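PDB 3OFK: nodulation protein S from Bradyrhizobium sp., which probably transfers a methyl group from S-adenosylmethionine to nitrogen during synthesis of the Nod factor, the lipochitooligosaccharide signal of root-nodule symbiosis. Local coordinates for residues Ser53-Thr66 and Arg75-Ala89. Sequence-based numbering, arbitrary orientation.
Sequences SNGLEIGCAAGAFT and RLTVIDVMPRAIGRA. With SAH (S-adenosyl-L-homocysteine), chain E.
Asp80 and Cys60 meet beside two neighbouring parallel strands. The carboxylate of Asp80 reaches across to the loop after Ile58, and the backbone N of Cys60 meets Asp80 OD2 nearly along its C-O axis at 2.9 Å. OD2 also accepts from SAH O3' (2.5 Å), while OD1 takes SAH O2' and, through its anti lone pair, Met82 N in an Asx turn. Four bonds thus fix the group's rotation, and aspartate is short enough to grip both ribose hydroxyls. Gly59, with phi 86° and no side chain, lets the ribose come close and offers its O to SAH N.

Cys60 SG, set between backbone N and carbonyl carbon (chi1 57°), lies against the methyls of Ala85 and Ala89, small enough to bring their helix close to the loop. Gly63 has no side chain to clash with Ala89.

On one sheet face Glu57 and Val78 run alongside each other, Glu57 OE1 3.7 Å from Val78 CG1. The buried OE1 receives Thr66 OG1 on its syn lone pair, while Thr66 CG2 packs on Val78 CG2. On the opposite face, Ile58 CG1 lies against Ile79 CG1.

Glycine-rich loop and ribose-binding aspartate, joined by a beta-alpha-beta unit, mark the Rossmann-like SAM-dependent methyltransferase fold.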
ATOM      1  N   SER A  53      -2.544 -10.589  14.220  1.00 43.42           N
ATOM      2  CA  SER A  53      -3.936 -10.974  14.596  1.00 44.23           C
ATOM      3  C   SER A  53      -5.048 -10.521  13.609  1.00 42.99           C
ATOM      4  O   SER A  53      -6.035 -11.240  13.352  1.00 42.61           O
ATOM      5  CB  SER A  53      -4.284 -10.437  15.981  1.00 46.18           C
ATOM      6  OG  SER A  53      -3.533 -11.085  17.025  1.00 53.20           O
ATOM      7  N   ASN A  54      -4.918  -9.298  13.100  1.00 41.70           N
ATOM      8  CA  ASN A  54      -6.013  -8.664  12.373  1.00 40.73           C
ATOM      9  C   ASN A  54      -5.390  -7.658  11.474  1.00 38.19           C
ATOM     10  O   ASN A  54      -5.076  -6.570  11.911  1.00 38.74           O
ATOM     11  CB  ASN A  54      -6.975  -7.988  13.359  1.00 42.68           C
ATOM     12  CG  ASN A  54      -8.293  -7.623  12.721  1.00 43.53           C
ATOM     13  OD1 ASN A  54      -8.731  -8.265  11.772  1.00 41.61           O
ATOM     14  ND2 ASN A  54      -8.954  -6.595  13.268  1.00 46.72           N
ATOM     15  N   GLY A  55      -5.115  -8.054  10.243  1.00 35.93           N
ATOM     16  CA  GLY A  55      -4.337  -7.215   9.337  1.00 34.81           C
ATOM     17  C   GLY A  55      -5.229  -6.462   8.343  1.00 34.55           C
ATOM     18  O   GLY A  55      -6.325  -6.934   8.013  1.00 33.70           O
ATOM     19  N   LEU A  56      -4.754  -5.297   7.887  1.00 34.24           N
ATOM     20  CA  LEU A  56      -5.431  -4.513   6.818  1.00 33.30           C
ATOM     21  C   LEU A  56      -4.466  -4.221   5.660  1.00 32.69           C
ATOM     22  O   LEU A  56      -3.364  -3.675   5.848  1.00 34.06           O
ATOM     23  CB  LEU A  56      -6.005  -3.204   7.360  1.00 32.82           C
ATOM     24  CG  LEU A  56      -6.692  -2.244   6.351  1.00 29.25           C
ATOM     25  CD1 LEU A  56      -7.992  -2.828   5.800  1.00 26.80           C
ATOM     26  CD2 LEU A  56      -6.949  -0.856   6.948  1.00 35.07           C
ATOM     27  N   GLU A  57      -4.868  -4.540   4.448  1.00 31.39           N
ATOM     28  CA  GLU A  57      -4.066  -4.172   3.296  1.00 30.17           C
ATOM     29  C   GLU A  57      -4.865  -3.145   2.528  1.00 30.55           C
ATOM     30  O   GLU A  57      -6.067  -3.392   2.247  1.00 28.83           O
ATOM     31  CB  GLU A  57      -3.755  -5.368   2.402  1.00 30.95           C
ATOM     32  CG  GLU A  57      -2.775  -4.975   1.253  1.00 30.86           C
ATOM     33  CD  GLU A  57      -2.721  -5.929   0.071  1.00 30.29           C
ATOM     34  OE1 GLU A  57      -3.627  -6.766  -0.109  1.00 33.82           O
ATOM     35  OE2 GLU A  57      -1.723  -5.874  -0.687  1.00 32.11           O
ATOM     36  N   ILE A  58      -4.227  -1.998   2.242  1.00 31.89           N
ATOM     37  CA  ILE A  58      -4.869  -0.869   1.509  1.00 32.30           C
ATOM     38  C   ILE A  58      -4.285  -0.777   0.113  1.00 32.99           C
ATOM     39  O   ILE A  58      -3.138  -0.321  -0.040  1.00 33.26           O
ATOM     40  CB  ILE A  58      -4.667   0.471   2.215  1.00 33.56           C
ATOM     41  CG1 ILE A  58      -5.401   0.448   3.539  1.00 30.99           C
ATOM     42  CG2 ILE A  58      -5.196   1.666   1.333  1.00 33.81           C
ATOM     43  CD1 ILE A  58      -4.936   1.530   4.536  1.00 33.88           C
ATOM     44  N   GLY A  59      -5.084  -1.165  -0.888  1.00 30.70           N
ATOM     45  CA  GLY A  59      -4.612  -1.225  -2.292  1.00 31.67           C
ATOM     46  C   GLY A  59      -3.938  -2.562  -2.620  1.00 31.26           C
ATOM     47  O   GLY A  59      -2.811  -2.803  -2.214  1.00 30.31           O
ATOM     48  N   CYS A  60      -4.616  -3.429  -3.358  1.00 31.43           N
ATOM     49  CA  CYS A  60      -4.158  -4.809  -3.539  1.00 30.85           C
ATOM     50  C   CYS A  60      -3.764  -5.180  -4.956  1.00 30.78           C
ATOM     51  O   CYS A  60      -3.263  -6.303  -5.172  1.00 30.96           O
ATOM     52  CB  CYS A  60      -5.259  -5.796  -3.094  1.00 31.93           C
ATOM     53  SG  CYS A  60      -6.888  -5.644  -3.916  1.00 31.32           S
ATOM     54  N   ALA A  61      -3.977  -4.290  -5.913  1.00 29.55           N
ATOM     55  CA  ALA A  61      -3.779  -4.606  -7.341  1.00 31.13           C
ATOM     56  C   ALA A  61      -4.354  -5.991  -7.612  1.00 31.82           C
ATOM     57  O   ALA A  61      -5.503  -6.239  -7.227  1.00 32.40           O
ATOM     58  CB  ALA A  61      -2.304  -4.533  -7.742  1.00 31.55           C
ATOM     59  N   ALA A  62      -3.580  -6.893  -8.242  1.00 32.88           N
ATOM     60  CA  ALA A  62      -4.034  -8.265  -8.570  1.00 33.41           C
ATOM     61  C   ALA A  62      -3.776  -9.299  -7.462  1.00 33.74           C
ATOM     62  O   ALA A  62      -3.943 -10.481  -7.695  1.00 35.86           O
ATOM     63  CB  ALA A  62      -3.433  -8.759  -9.883  1.00 35.61           C
ATOM     64  N   GLY A  63      -3.375  -8.869  -6.280  1.00 33.18           N
ATOM     65  CA  GLY A  63      -3.255  -9.780  -5.129  1.00 33.23           C
ATOM     66  C   GLY A  63      -1.867 -10.340  -4.902  1.00 33.78           C
ATOM     67  O   GLY A  63      -1.712 -11.242  -4.083  1.00 34.22           O
ATOM     68  N   ALA A  64      -0.862  -9.846  -5.631  1.00 35.97           N
ATOM     69  CA  ALA A  64       0.508 -10.389  -5.485  1.00 37.18           C
ATOM     70  C   ALA A  64       1.002 -10.297  -4.042  1.00 37.44           C
ATOM     71  O   ALA A  64       1.554 -11.286  -3.522  1.00 38.88           O
ATOM     72  CB  ALA A  64       1.493  -9.749  -6.444  1.00 37.53           C
ATOM     73  N   PHE A  65       0.803  -9.151  -3.385  1.00 36.06           N
ATOM     74  CA  PHE A  65       1.222  -9.001  -1.996  1.00 36.08           C
ATOM     75  C   PHE A  65       0.226  -9.615  -1.015  1.00 35.82           C
ATOM     76  O   PHE A  65       0.641 -10.213  -0.024  1.00 37.90           O
ATOM     77  CB  PHE A  65       1.555  -7.549  -1.607  1.00 35.21           C
ATOM     78  CG  PHE A  65       2.237  -7.456  -0.270  1.00 37.25           C
ATOM     79  CD1 PHE A  65       3.601  -7.705  -0.164  1.00 38.38           C
ATOM     80  CD2 PHE A  65       1.520  -7.211   0.874  1.00 33.85           C
ATOM     81  CE1 PHE A  65       4.245  -7.684   1.069  1.00 33.88           C
ATOM     82  CE2 PHE A  65       2.140  -7.163   2.105  1.00 37.32           C
ATOM     83  CZ  PHE A  65       3.542  -7.418   2.192  1.00 36.85           C
ATOM     84  N   THR A  66      -1.071  -9.504  -1.306  1.00 33.98           N
ATOM     85  CA  THR A  66      -2.119 -10.110  -0.505  1.00 32.81           C
ATOM     86  C   THR A  66      -1.787 -11.597  -0.277  1.00 33.88           C
ATOM     87  O   THR A  66      -1.835 -12.083   0.861  1.00 34.32           O
ATOM     88  CB  THR A  66      -3.487 -10.000  -1.200  1.00 32.83           C
ATOM     89  OG1 THR A  66      -3.606  -8.739  -1.854  1.00 28.63           O
ATOM     90  CG2 THR A  66      -4.645 -10.203  -0.199  1.00 29.20           C
ATOM     91  N   ARG A  75      -6.686 -12.969  10.782  1.00 38.58           N
ATOM     92  CA  ARG A  75      -7.696 -12.341   9.916  1.00 37.86           C
ATOM     93  C   ARG A  75      -7.025 -11.261   9.080  1.00 35.09           C
ATOM     94  O   ARG A  75      -6.123 -10.554   9.560  1.00 35.01           O
ATOM     95  CB  ARG A  75      -8.830 -11.737  10.759  1.00 38.95           C
ATOM     96  CG  ARG A  75      -9.701 -12.750  11.458  1.00 45.91           C
ATOM     97  CD  ARG A  75     -10.922 -12.107  12.176  1.00 60.00           C
ATOM     98  NE  ARG A  75     -11.910 -11.564  11.231  1.00 68.36           N
ATOM     99  CZ  ARG A  75     -12.152 -10.271  10.994  1.00 73.34           C
ATOM    100  NH1 ARG A  75     -11.512  -9.300  11.639  1.00 75.43           N
ATOM    101  NH2 ARG A  75     -13.071  -9.941  10.096  1.00 75.90           N
ATOM    102  N   LEU A  76      -7.475 -11.130   7.831  1.00 32.55           N
ATOM    103  CA  LEU A  76      -6.992 -10.096   6.899  1.00 30.94           C
ATOM    104  C   LEU A  76      -8.202  -9.405   6.271  1.00 31.45           C
ATOM    105  O   LEU A  76      -9.144 -10.082   5.803  1.00 29.64           O
ATOM    106  CB  LEU A  76      -6.122 -10.698   5.777  1.00 31.13           C
ATOM    107  CG  LEU A  76      -5.494  -9.805   4.685  1.00 27.00           C
ATOM    108  CD1 LEU A  76      -4.600  -8.652   5.278  1.00 31.92           C
ATOM    109  CD2 LEU A  76      -4.739 -10.592   3.665  1.00 31.83           C
ATOM    110  N   THR A  77      -8.184  -8.072   6.281  1.00 31.45           N
ATOM    111  CA  THR A  77      -9.112  -7.243   5.520  1.00 30.56           C
ATOM    112  C   THR A  77      -8.339  -6.526   4.415  1.00 30.39           C
ATOM    113  O   THR A  77      -7.214  -6.044   4.620  1.00 29.94           O
ATOM    114  CB  THR A  77      -9.810  -6.262   6.502  1.00 31.59           C
ATOM    115  OG1 THR A  77     -10.457  -7.064   7.492  1.00 34.19           O
ATOM    116  CG2 THR A  77     -10.821  -5.281   5.803  1.00 31.06           C
ATOM    117  N   VAL A  78      -8.957  -6.420   3.243  1.00 29.07           N
ATOM    118  CA  VAL A  78      -8.300  -5.800   2.082  1.00 28.80           C
ATOM    119  C   VAL A  78      -9.284  -4.764   1.444  1.00 29.69           C
ATOM    120  O   VAL A  78     -10.466  -5.061   1.201  1.00 30.11           O
ATOM    121  CB  VAL A  78      -7.986  -6.852   1.042  1.00 28.93           C
ATOM    122  CG1 VAL A  78      -7.320  -6.218  -0.225  1.00 24.76           C
ATOM    123  CG2 VAL A  78      -7.106  -7.947   1.607  1.00 31.84           C
ATOM    124  N   ILE A  79      -8.832  -3.534   1.249  1.00 29.79           N
ATOM    125  CA  ILE A  79      -9.675  -2.538   0.625  1.00 29.04           C
ATOM    126  C   ILE A  79      -8.986  -2.102  -0.645  1.00 29.37           C
ATOM    127  O   ILE A  79      -7.773  -2.202  -0.790  1.00 29.28           O
ATOM    128  CB  ILE A  79     -10.080  -1.356   1.542  1.00 32.41           C
ATOM    129  CG1 ILE A  79      -8.912  -0.430   1.883  1.00 32.63           C
ATOM    130  CG2 ILE A  79     -10.712  -1.901   2.867  1.00 28.96           C
ATOM    131  CD1 ILE A  79      -9.324   1.008   2.154  1.00 34.56           C
ATOM    132  N   ASP A  80      -9.807  -1.699  -1.591  1.00 29.03           N
ATOM    133  CA  ASP A  80      -9.352  -1.159  -2.827  1.00 30.57           C
ATOM    134  C   ASP A  80     -10.482  -0.357  -3.462  1.00 31.41           C
ATOM    135  O   ASP A  80     -11.652  -0.748  -3.448  1.00 31.87           O
ATOM    136  CB  ASP A  80      -8.913  -2.265  -3.772  1.00 30.17           C
ATOM    137  CG  ASP A  80      -7.969  -1.743  -4.833  1.00 30.18           C
ATOM    138  OD1 ASP A  80      -8.406  -0.935  -5.720  1.00 28.21           O
ATOM    139  OD2 ASP A  80      -6.767  -2.057  -4.704  1.00 31.92           O
ATOM    140  N   VAL A  81     -10.123   0.784  -4.011  1.00 31.39           N
ATOM    141  CA  VAL A  81     -11.084   1.664  -4.624  1.00 31.95           C
ATOM    142  C   VAL A  81     -11.647   1.068  -5.918  1.00 32.01           C
ATOM    143  O   VAL A  81     -12.718   1.453  -6.366  1.00 33.30           O
ATOM    144  CB  VAL A  81     -10.436   3.013  -4.917  1.00 32.11           C
ATOM    145  CG1 VAL A  81      -9.540   2.921  -6.160  1.00 33.18           C
ATOM    146  CG2 VAL A  81     -11.497   4.059  -5.092  1.00 35.18           C
ATOM    147  N   MET A  82     -10.935   0.101  -6.500  1.00 31.02           N
ATOM    148  CA  MET A  82     -11.338  -0.527  -7.751  1.00 31.95           C
ATOM    149  C   MET A  82     -11.957  -1.913  -7.592  1.00 31.66           C
ATOM    150  O   MET A  82     -11.247  -2.866  -7.265  1.00 31.71           O
ATOM    151  CB  MET A  82     -10.127  -0.650  -8.675  1.00 32.50           C
ATOM    152  CG  MET A  82      -9.437   0.704  -8.996  1.00 35.20           C
ATOM    153  SD  MET A  82     -10.551   1.928  -9.704  1.00 40.52           S
ATOM    154  CE  MET A  82     -10.799   1.254 -11.334  1.00 36.54           C
ATOM    155  N   PRO A  83     -13.269  -2.051  -7.872  1.00 32.44           N
ATOM    156  CA  PRO A  83     -13.796  -3.426  -7.881  1.00 32.60           C
ATOM    157  C   PRO A  83     -12.983  -4.465  -8.670  1.00 32.91           C
ATOM    158  O   PRO A  83     -12.871  -5.599  -8.210  1.00 33.21           O
ATOM    159  CB  PRO A  83     -15.191  -3.262  -8.477  1.00 32.98           C
ATOM    160  CG  PRO A  83     -15.582  -1.851  -8.110  1.00 35.20           C
ATOM    161  CD  PRO A  83     -14.313  -1.057  -8.191  1.00 34.02           C
ATOM    162  N   ARG A  84     -12.440  -4.111  -9.849  1.00 34.61           N
ATOM    163  CA  ARG A  84     -11.591  -5.045 -10.613  1.00 34.47           C
ATOM    164  C   ARG A  84     -10.379  -5.551  -9.796  1.00 33.85           C
ATOM    165  O   ARG A  84      -9.978  -6.713  -9.970  1.00 34.04           O
ATOM    166  CB  ARG A  84     -11.159  -4.446 -11.973  1.00 37.39           C
ATOM    167  CG  ARG A  84     -10.273  -5.362 -12.867  1.00 41.17           C
ATOM    168  CD  ARG A  84     -11.053  -6.369 -13.688  1.00 58.95           C
ATOM    169  NE  ARG A  84     -10.863  -7.779 -13.301  1.00 67.58           N
ATOM    170  CZ  ARG A  84     -11.792  -8.592 -12.766  1.00 74.66           C
ATOM    171  NH1 ARG A  84     -13.038  -8.181 -12.484  1.00 78.20           N
ATOM    172  NH2 ARG A  84     -11.469  -9.853 -12.499  1.00 74.38           N
ATOM    173  N   ALA A  85      -9.846  -4.736  -8.863  1.00 31.63           N
ATOM    174  CA  ALA A  85      -8.728  -5.162  -8.013  1.00 30.78           C
ATOM    175  C   ALA A  85      -9.187  -6.252  -7.013  1.00 30.58           C
ATOM    176  O   ALA A  85      -8.545  -7.297  -6.877  1.00 28.07           O
ATOM    177  CB  ALA A  85      -8.105  -3.984  -7.280  1.00 28.16           C
ATOM    178  N   ILE A  86     -10.327  -6.006  -6.368  1.00 29.75           N
ATOM    179  CA  ILE A  86     -10.926  -7.009  -5.469  1.00 30.06           C
ATOM    180  C   ILE A  86     -11.162  -8.322  -6.251  1.00 29.94           C
ATOM    181  O   ILE A  86     -10.797  -9.396  -5.782  1.00 30.78           O
ATOM    182  CB  ILE A  86     -12.274  -6.520  -4.864  1.00 30.10           C
ATOM    183  CG1 ILE A  86     -12.132  -5.135  -4.176  1.00 30.35           C
ATOM    184  CG2 ILE A  86     -12.900  -7.580  -3.963  1.00 27.03           C
ATOM    185  CD1 ILE A  86     -11.037  -5.026  -3.185  1.00 31.59           C
ATOM    186  N   GLY A  87     -11.708  -8.245  -7.452  1.00 30.36           N
ATOM    187  CA  GLY A  87     -12.047  -9.439  -8.204  1.00 32.66           C
ATOM    188  C   GLY A  87     -10.837 -10.308  -8.532  1.00 34.38           C
ATOM    189  O   GLY A  87     -10.857 -11.534  -8.330  1.00 35.02           O
ATOM    190  N   ARG A  88      -9.805  -9.671  -9.077  1.00 34.48           N
ATOM    191  CA  ARG A  88      -8.538 -10.366  -9.422  1.00 34.02           C
ATOM    192  C   ARG A  88      -7.812 -10.942  -8.183  1.00 32.84           C
ATOM    193  O   ARG A  88      -7.358 -12.108  -8.202  1.00 32.82           O
ATOM    194  CB  ARG A  88      -7.643  -9.417 -10.217  1.00 35.81           C
ATOM    195  CG  ARG A  88      -8.154  -9.155 -11.633  1.00 38.75           C
ATOM    196  CD  ARG A  88      -7.115  -8.470 -12.482  1.00 43.55           C
ATOM    197  NE  ARG A  88      -6.014  -9.389 -12.810  1.00 42.42           N
ATOM    198  CZ  ARG A  88      -5.106  -9.183 -13.757  1.00 48.79           C
ATOM    199  NH1 ARG A  88      -5.154  -8.093 -14.536  1.00 43.53           N
ATOM    200  NH2 ARG A  88      -4.167 -10.109 -13.960  1.00 48.57           N
ATOM    201  N   ALA A  89      -7.746 -10.153  -7.102  1.00 30.04           N
ATOM    202  CA  ALA A  89      -6.995 -10.521  -5.922  1.00 30.33           C
ATOM    203  C   ALA A  89      -7.684 -11.662  -5.191  1.00 31.63           C
ATOM    204  O   ALA A  89      -7.003 -12.614  -4.774  1.00 33.39           O
ATOM    205  CB  ALA A  89      -6.770  -9.315  -4.983  1.00 28.92           C
TER
HETATM  206  N   SAH E 217      -0.116  -2.333  -2.261  1.00 32.84           N
HETATM  207  CA  SAH E 217       0.167  -3.168  -3.424  1.00 33.52           C
HETATM  208  CB  SAH E 217      -0.565  -2.618  -4.645  1.00 32.17           C
HETATM  209  CG  SAH E 217      -0.163  -1.263  -5.206  1.00 34.19           C
HETATM  210  SD  SAH E 217      -0.955  -0.821  -6.792  1.00 34.45           S
HETATM  211  C   SAH E 217       1.665  -3.326  -3.728  1.00 33.78           C
HETATM  212  O   SAH E 217       2.505  -2.593  -3.202  1.00 33.87           O
HETATM  213  OXT SAH E 217       2.054  -4.195  -4.506  1.00 32.80           O
HETATM  214  C5' SAH E 217      -2.126   0.381  -6.080  1.00 33.43           C
HETATM  215  C4' SAH E 217      -3.494  -0.115  -5.656  1.00 35.23           C
HETATM  216  O4' SAH E 217      -4.134   0.915  -4.904  1.00 32.34           O
HETATM  217  C3' SAH E 217      -4.423  -0.466  -6.817  1.00 32.65           C
HETATM  218  O3' SAH E 217      -5.103  -1.698  -6.539  1.00 31.55           O
HETATM  219  C2' SAH E 217      -5.397   0.723  -6.845  1.00 31.85           C
HETATM  220  O2' SAH E 217      -6.660   0.371  -7.356  1.00 32.22           O
HETATM  221  C1' SAH E 217      -5.460   1.066  -5.382  1.00 30.19           C
HETATM  222  N9  SAH E 217      -5.937   2.415  -5.000  1.00 31.03           N
HETATM  223  C8  SAH E 217      -5.651   3.610  -5.611  1.00 31.85           C
HETATM  224  N7  SAH E 217      -6.249   4.595  -4.907  1.00 26.12           N
HETATM  225  C5  SAH E 217      -6.901   4.060  -3.860  1.00 34.67           C
HETATM  226  C6  SAH E 217      -7.615   4.678  -2.833  1.00 31.12           C
HETATM  227  N6  SAH E 217      -7.804   6.027  -2.879  1.00 31.78           N
HETATM  228  N1  SAH E 217      -8.178   3.880  -1.869  1.00 36.19           N
HETATM  229  C2  SAH E 217      -7.982   2.503  -1.904  1.00 37.13           C
HETATM  230  N3  SAH E 217      -7.238   1.912  -2.921  1.00 32.93           N
HETATM  231  C4  SAH E 217      -6.687   2.687  -3.881  1.00 31.74           C
HETATM  232  O   HOH W   1      -8.614  -8.128   9.247  1.00 20.38           O